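Local coordinates for protein mRNA export factor MEX67 (Candida albicans, PDB 1Q40) that probably helps carry messenger RNA out of the nucleus, its NTF2-like middle domain pairing with a second protein chain, at residues S182-F187 / L205-T210; M47-S52 / T68-Y73. One frame throughout, in Å; residues are numbered along the deposited sequence.

How the interactions relate
After helix 14-29, strand 44-49 enters the sheet, and interaction 2 (47-52 with 68-73) brings the strand-free loop that follows it back against the strand's end. The chain then runs through helices 86-91 and 96-105 and the strands up to 134-146 before interaction 1 (182-187 with 205-210) pairs the two arms of a hairpin. The contacts follow in series, neither enclosing nor crossing the other. They meet where strand 198-208 lies parallel to strand 44-49: Ile206 bonds through its backbone to Gln48 and Asp50. The hairpin of interaction 1 and the returning loop of interaction 2 are thus joined through one curved sheet.

Interaction 1: S182-F187 / L205-T210; sequences SFDRTF and LIRPYT
Arg207 reaches across the strand pair to Asp184, two residues beyond its bridge partner Ser182 and on the same face of the sheet. Its first torsion (chi1 52°) puts CG between the backbone N and the carbonyl carbon, and this sends the chain over the neighbouring strand. CB rests against the carbonyl oxygen of Asp50. CG then passes 3.5 Å from Ser182 O, and CD approaches Asp184 OD2. At the tip the guanidinium grips the carboxylate side-on: NE gives the short bond, 2.8 Å to Asp184 OD2, nearly in the guanidinium plane, whereas NH1 reaches Asp184 OD1 at a longer 3.3 Å. Both oxygens are met on their syn sides but from out of the carboxylate plane, the two planes being 22° apart, and the NH1 bond is tilted from the guanidinium plane as well. NH2 lies 3.6 Å from Ser182 CB, which lies over one guanidinium face toward its rim; a residue as small as serine lets the flat group settle there.

Strands 181-190 and 198-208 form an antiparallel hairpin of the NTF2-like sheet. Ser182 with Arg207 and Asp184 with Leu205 are hydrogen-bonded pairs, while Phe183 with Ile206 is a non-hydrogen-bonded pair between them. Phe183 and Ile206 send their apolar side chains to the opposite face, where CB of Phe183 meets CD1 of Ile206 at 4.2 Å; farther along, Phe187 on that face packs on Phe20 and Tyr24 of helix 14-29. The Asp184 face instead looks to the partner chain. There His139 also bonds to Asp184 OD1, and an acidic side chain of the other protein comes close to OD2, a charge that Arg207 probably helps to balance.

Beyond Arg207 the chain bends across the start of strand 181-190. Ser182 OG accepts from Thr210 N at 3.1 Å, and a water that donates to Thr210 O is also hydrogen-bonded to this hydroxyl.

Interaction 2: M47-S52 / T68-Y73; sequences MQVDSS and TDFGYY
Val49 uses both its branches, CG1 on Phe70 and CG2 on Tyr73. CG1, anti to the backbone N (chi1 173°), sits over one face of the Phe70 ring as a CH-pi contact, 3.9 Å from the centroid of that ring and 19° off its normal. CG2 presses against Tyr73 CB at 3.5 Å, the two side chains crossing at about a right angle. A branched valine suits this place because its two methyls can serve two aromatic residues at once. To one side, Ser51 CB lies 3.7 Å from Phe70 CE1. To the other, Met47, present as selenomethionine, bends its chain so that SE comes to the edge of the Tyr73 ring, 4.1 Å from CD1, in a Met-aromatic contact; its methyl CE touches Tyr73 O at 3.3 Å.

The next shell holds the rings in place. Thr68 CG2 covers the face of Phe70 opposite Val49, giving the ring a methyl on each side. The loop is folded by Asp69, whose OD2 accepts from Gly71 N in an Asx turn, and by a backbone bond of 2.9 Å from Tyr73 N to Phe70 O. Glu144 takes the Tyr73 hydroxyl, anchoring the polar end of an otherwise greasy side chain.

Farther out, Ser77 and Asn79 bond to the backbone of Val49, while Arg78 pairs with Met47, so the chain beyond the loop runs on beside strand 44-49. On the sheet side Tyr73 packs on Ile206 of strand 198-208 and Phe70 on Pro208 near its end, and both rings touch Lys181 of strand 181-190.

Interaction 1: S182-F187 / L205-T210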
loop_
_atom_site.group_PDB
_atom_site.type_symbol
_atom_site.label_atom_id
_atom_site.label_comp_id
_atom_site.label_asym_id
_atom_site.label_seq_id
_atom_site.Cartn_x
_atom_site.Cartn_y
_atom_site.Cartn_z
ATOM N N SER B 182 -0.633 -1.629 -13.125
ATOM C CA SER B 182 -0.339 -0.554 -12.182
ATOM C C SER B 182 0.317 -1.186 -10.968
ATOM O O SER B 182 0.277 -2.408 -10.793
ATOM C CB SER B 182 -1.593 0.230 -11.809
ATOM O OG SER B 182 -1.968 1.075 -12.882
ATOM N N PHE B 183 0.970 -0.361 -10.161
ATOM C CA PHE B 183 1.739 -0.862 -9.032
ATOM C C PHE B 183 2.062 0.212 -8.002
ATOM O O PHE B 183 1.988 1.422 -8.268
ATOM C CB PHE B 183 3.068 -1.451 -9.529
ATOM C CG PHE B 183 4.098 -0.405 -9.849
ATOM C CD1 PHE B 183 5.027 -0.010 -8.885
ATOM C CD2 PHE B 183 4.112 0.211 -11.089
ATOM C CE1 PHE B 183 5.962 0.986 -9.157
ATOM C CE2 PHE B 183 5.057 1.211 -11.386
ATOM C CZ PHE B 183 5.986 1.593 -10.424
ATOM N N ASP B 184 2.446 -0.279 -6.824
ATOM C CA ASP B 184 3.027 0.515 -5.754
ATOM C C ASP B 184 4.235 -0.243 -5.213
ATOM O O ASP B 184 4.190 -1.455 -5.068
ATOM C CB ASP B 184 2.005 0.729 -4.648
ATOM C CG ASP B 184 0.610 1.031 -5.191
ATOM O OD1 ASP B 184 0.295 2.240 -5.385
ATOM O OD2 ASP B 184 -0.222 0.116 -5.447
ATOM N N ARG B 185 5.310 0.467 -4.907
ATOM C CA ARG B 185 6.519 -0.156 -4.421
ATOM C C ARG B 185 7.132 0.674 -3.294
ATOM O O ARG B 185 7.336 1.875 -3.453
ATOM C CB ARG B 185 7.521 -0.304 -5.559
ATOM C CG ARG B 185 8.632 -1.296 -5.262
ATOM C CD ARG B 185 9.462 -1.680 -6.486
ATOM N NE ARG B 185 10.400 -2.741 -6.147
ATOM C CZ ARG B 185 11.092 -3.459 -7.021
ATOM N NH1 ARG B 185 11.925 -4.391 -6.585
ATOM N NH2 ARG B 185 10.957 -3.265 -8.319
ATOM N N THR B 186 7.447 0.012 -2.185
ATOM C CA THR B 186 7.973 0.644 -0.976
ATOM C C THR B 186 9.365 0.109 -0.658
ATOM O O THR B 186 9.565 -1.098 -0.556
ATOM C CB THR B 186 7.022 0.372 0.210
ATOM O OG1 THR B 186 5.771 1.013 -0.029
ATOM C CG2 THR B 186 7.520 1.024 1.504
ATOM N N PHE B 187 10.315 1.027 -0.505
ATOM C CA PHE B 187 11.683 0.728 -0.117
ATOM C C PHE B 187 11.955 1.330 1.277
ATOM O O PHE B 187 11.586 2.471 1.537
ATOM C CB PHE B 187 12.671 1.368 -1.100
ATOM C CG PHE B 187 12.501 0.942 -2.540
ATOM C CD1 PHE B 187 13.221 -0.126 -3.048
ATOM C CD2 PHE B 187 11.665 1.649 -3.395
ATOM C CE1 PHE B 187 13.098 -0.507 -4.380
ATOM C CE2 PHE B 187 11.526 1.280 -4.731
ATOM C CZ PHE B 187 12.253 0.203 -5.224
ATOM N N LEU B 205 3.671 -4.218 -5.009
ATOM C CA LEU B 205 2.273 -4.571 -5.166
ATOM C C LEU B 205 1.877 -4.400 -6.632
ATOM O O LEU B 205 2.087 -3.336 -7.212
ATOM C CB LEU B 205 1.388 -3.702 -4.273
ATOM C CG LEU B 205 -0.093 -4.143 -4.199
ATOM C CD1 LEU B 205 -0.657 -3.880 -2.835
ATOM C CD2 LEU B 205 -0.972 -3.428 -5.232
ATOM N N ILE B 206 1.291 -5.452 -7.203
ATOM C CA ILE B 206 0.877 -5.510 -8.608
ATOM C C ILE B 206 -0.648 -5.561 -8.670
ATOM O O ILE B 206 -1.275 -6.346 -7.957
ATOM C CB ILE B 206 1.475 -6.775 -9.266
ATOM C CG1 ILE B 206 3.013 -6.755 -9.191
ATOM C CG2 ILE B 206 1.003 -6.923 -10.716
ATOM C CD1 ILE B 206 3.675 -5.630 -10.004
ATOM N N ARG B 207 -1.233 -4.714 -9.516
ATOM C CA ARG B 207 -2.679 -4.549 -9.630
ATOM C C ARG B 207 -3.088 -4.155 -11.072
ATOM O O ARG B 207 -2.224 -3.839 -11.919
ATOM C CB ARG B 207 -3.190 -3.535 -8.589
ATOM C CG ARG B 207 -2.460 -2.196 -8.584
ATOM C CD ARG B 207 -2.895 -1.248 -7.482
ATOM N NE ARG B 207 -2.097 -0.026 -7.458
ATOM C CZ ARG B 207 -2.387 1.081 -8.137
ATOM N NH1 ARG B 207 -1.589 2.136 -8.037
ATOM N NH2 ARG B 207 -3.458 1.142 -8.924
ATOM N N PRO B 208 -4.383 -4.234 -11.384
ATOM C CA PRO B 208 -4.839 -3.906 -12.738
ATOM C C PRO B 208 -4.447 -2.478 -13.134
ATOM O O PRO B 208 -4.452 -1.559 -12.308
ATOM C CB PRO B 208 -6.356 -4.072 -12.653
ATOM C CG PRO B 208 -6.561 -5.046 -11.520
ATOM C CD PRO B 208 -5.502 -4.669 -10.524
ATOM N N TYR B 209 -4.058 -2.323 -14.387
ATOM C CA TYR B 209 -3.726 -1.021 -14.939
ATOM C C TYR B 209 -4.925 -0.096 -14.868
ATOM O O TYR B 209 -6.057 -0.501 -15.182
ATOM C CB TYR B 209 -3.304 -1.168 -16.393
ATOM C CG TYR B 209 -3.086 0.147 -17.097
ATOM C CD1 TYR B 209 -2.152 1.065 -16.624
ATOM C CD2 TYR B 209 -3.829 0.480 -18.230
ATOM C CE1 TYR B 209 -1.949 2.278 -17.274
ATOM C CE2 TYR B 209 -3.633 1.692 -18.891
ATOM C CZ TYR B 209 -2.692 2.585 -18.404
ATOM O OH TYR B 209 -2.485 3.781 -19.051
ATOM N N THR B 210 -4.674 1.132 -14.424
ATOM C CA THR B 210 -5.671 2.173 -14.460
ATOM C C THR B 210 -5.084 3.377 -15.181
ATOM O O THR B 210 -4.071 3.938 -14.761
ATOM C CB THR B 210 -6.199 2.525 -13.047
ATOM O OG1 THR B 210 -7.306 3.420 -13.179
ATOM C CG2 THR B 210 -5.168 3.284 -12.190
HETATM O O HOH W 1 -1.954 4.144 -12.455
#

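Interaction 2: M47-S52 / T68-Y73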
loop_
_atom_site.group_PDB
_atom_site.type_symbol
_atom_site.label_atom_id
_atom_site.label_comp_id
_atom_site.label_asym_id
_atom_site.label_seq_id
_atom_site.Cartn_x
_atom_site.Cartn_y
_atom_site.Cartn_z
HETATM N N MSE B 47 6.632 -9.767 -3.296
HETATM C CA MSE B 47 5.683 -9.203 -4.241
HETATM C C MSE B 47 4.287 -9.762 -3.946
HETATM O O MSE B 47 4.134 -10.954 -3.646
HETATM C CB MSE B 47 6.115 -9.528 -5.681
HETATM C CG MSE B 47 5.172 -9.017 -6.769
HETATM SE SE MSE B 47 3.728 -10.290 -7.179
HETATM C CE MSE B 47 4.768 -11.852 -7.523
ATOM N N GLN B 48 3.284 -8.890 -4.013
ATOM C CA GLN B 48 1.880 -9.260 -3.760
ATOM C C GLN B 48 0.994 -8.799 -4.923
ATOM O O GLN B 48 1.199 -7.721 -5.472
ATOM C CB GLN B 48 1.415 -8.655 -2.404
ATOM C CG GLN B 48 1.542 -7.111 -2.290
ATOM C CD GLN B 48 1.140 -6.544 -0.914
ATOM O OE1 GLN B 48 0.067 -6.853 -0.396
ATOM N NE2 GLN B 48 2.000 -5.710 -0.341
ATOM N N VAL B 49 0.023 -9.624 -5.311
ATOM C CA VAL B 49 -0.964 -9.282 -6.327
ATOM C C VAL B 49 -2.295 -8.926 -5.645
ATOM O O VAL B 49 -2.764 -9.643 -4.752
ATOM C CB VAL B 49 -1.197 -10.441 -7.324
ATOM C CG1 VAL B 49 -2.359 -10.137 -8.269
ATOM C CG2 VAL B 49 0.074 -10.727 -8.101
ATOM N N ASP B 50 -2.874 -7.804 -6.067
ATOM C CA ASP B 50 -4.237 -7.398 -5.681
ATOM C C ASP B 50 -5.128 -7.341 -6.928
ATOM O O ASP B 50 -5.271 -6.303 -7.556
ATOM C CB ASP B 50 -4.202 -6.026 -4.999
ATOM C CG ASP B 50 -5.570 -5.575 -4.500
ATOM O OD1 ASP B 50 -6.580 -6.308 -4.680
ATOM O OD2 ASP B 50 -5.727 -4.480 -3.905
ATOM N N SER B 51 -5.725 -8.475 -7.271
ATOM C CA SER B 51 -6.543 -8.602 -8.467
ATOM C C SER B 51 -7.884 -7.880 -8.349
ATOM O O SER B 51 -8.558 -7.663 -9.351
ATOM C CB SER B 51 -6.750 -10.082 -8.815
ATOM O OG SER B 51 -7.523 -10.757 -7.834
ATOM N N SER B 52 -8.274 -7.522 -7.130
ATOM C CA SER B 52 -9.537 -6.846 -6.894
ATOM C C SER B 52 -9.439 -5.320 -6.901
ATOM O O SER B 52 -10.438 -4.638 -6.660
ATOM C CB SER B 52 -10.112 -7.290 -5.553
ATOM O OG SER B 52 -11.480 -6.903 -5.484
ATOM N N THR B 68 -7.660 -8.667 -16.276
ATOM C CA THR B 68 -6.208 -8.799 -16.342
ATOM C C THR B 68 -5.793 -10.228 -16.045
ATOM O O THR B 68 -6.255 -10.820 -15.069
ATOM C CB THR B 68 -5.555 -7.878 -15.283
ATOM O OG1 THR B 68 -5.970 -6.519 -15.479
ATOM C CG2 THR B 68 -4.044 -7.842 -15.441
ATOM N N ASP B 69 -4.911 -10.770 -16.878
ATOM C CA ASP B 69 -4.293 -12.065 -16.623
ATOM C C ASP B 69 -3.021 -11.886 -15.780
ATOM O O ASP B 69 -2.014 -11.355 -16.255
ATOM C CB ASP B 69 -3.989 -12.780 -17.944
ATOM C CG ASP B 69 -3.652 -14.251 -17.756
ATOM O OD1 ASP B 69 -4.196 -15.111 -18.510
ATOM O OD2 ASP B 69 -2.846 -14.646 -16.891
ATOM N N PHE B 70 -3.075 -12.330 -14.527
ATOM C CA PHE B 70 -1.932 -12.241 -13.609
ATOM C C PHE B 70 -1.072 -13.523 -13.548
ATOM O O PHE B 70 -0.337 -13.718 -12.580
ATOM C CB PHE B 70 -2.423 -11.906 -12.199
ATOM C CG PHE B 70 -3.000 -10.527 -12.063
ATOM C CD1 PHE B 70 -4.376 -10.328 -12.035
ATOM C CD2 PHE B 70 -2.167 -9.431 -11.926
ATOM C CE1 PHE B 70 -4.905 -9.043 -11.887
ATOM C CE2 PHE B 70 -2.680 -8.145 -11.783
ATOM C CZ PHE B 70 -4.055 -7.946 -11.761
ATOM N N GLY B 71 -1.169 -14.376 -14.574
ATOM C CA GLY B 71 -0.473 -15.659 -14.634
ATOM C C GLY B 71 1.004 -15.730 -14.267
ATOM O O GLY B 71 1.427 -16.691 -13.642
ATOM N N TYR B 72 1.800 -14.730 -14.640
ATOM C CA TYR B 72 3.229 -14.724 -14.286
ATOM C C TYR B 72 3.512 -14.394 -12.811
ATOM O O TYR B 72 4.590 -14.692 -12.301
ATOM C CB TYR B 72 3.998 -13.735 -15.171
ATOM C CG TYR B 72 4.344 -14.267 -16.551
ATOM C CD1 TYR B 72 4.026 -13.549 -17.699
ATOM C CD2 TYR B 72 4.987 -15.492 -16.700
ATOM C CE1 TYR B 72 4.335 -14.046 -18.972
ATOM C CE2 TYR B 72 5.295 -15.998 -17.958
ATOM C CZ TYR B 72 4.976 -15.267 -19.087
ATOM O OH TYR B 72 5.303 -15.779 -20.316
ATOM N N TYR B 73 2.534 -13.791 -12.141
ATOM C CA TYR B 73 2.680 -13.243 -10.799
ATOM C C TYR B 73 2.065 -14.082 -9.676
ATOM O O TYR B 73 2.485 -13.981 -8.515
ATOM C CB TYR B 73 1.993 -11.889 -10.765
ATOM C CG TYR B 73 2.583 -10.864 -11.700
ATOM C CD1 TYR B 73 3.608 -10.032 -11.275
ATOM C CD2 TYR B 73 2.118 -10.722 -12.996
ATOM C CE1 TYR B 73 4.168 -9.084 -12.115
ATOM C CE2 TYR B 73 2.671 -9.750 -13.863
ATOM C CZ TYR B 73 3.682 -8.931 -13.406
ATOM O OH TYR B 73 4.260 -7.974 -14.213
#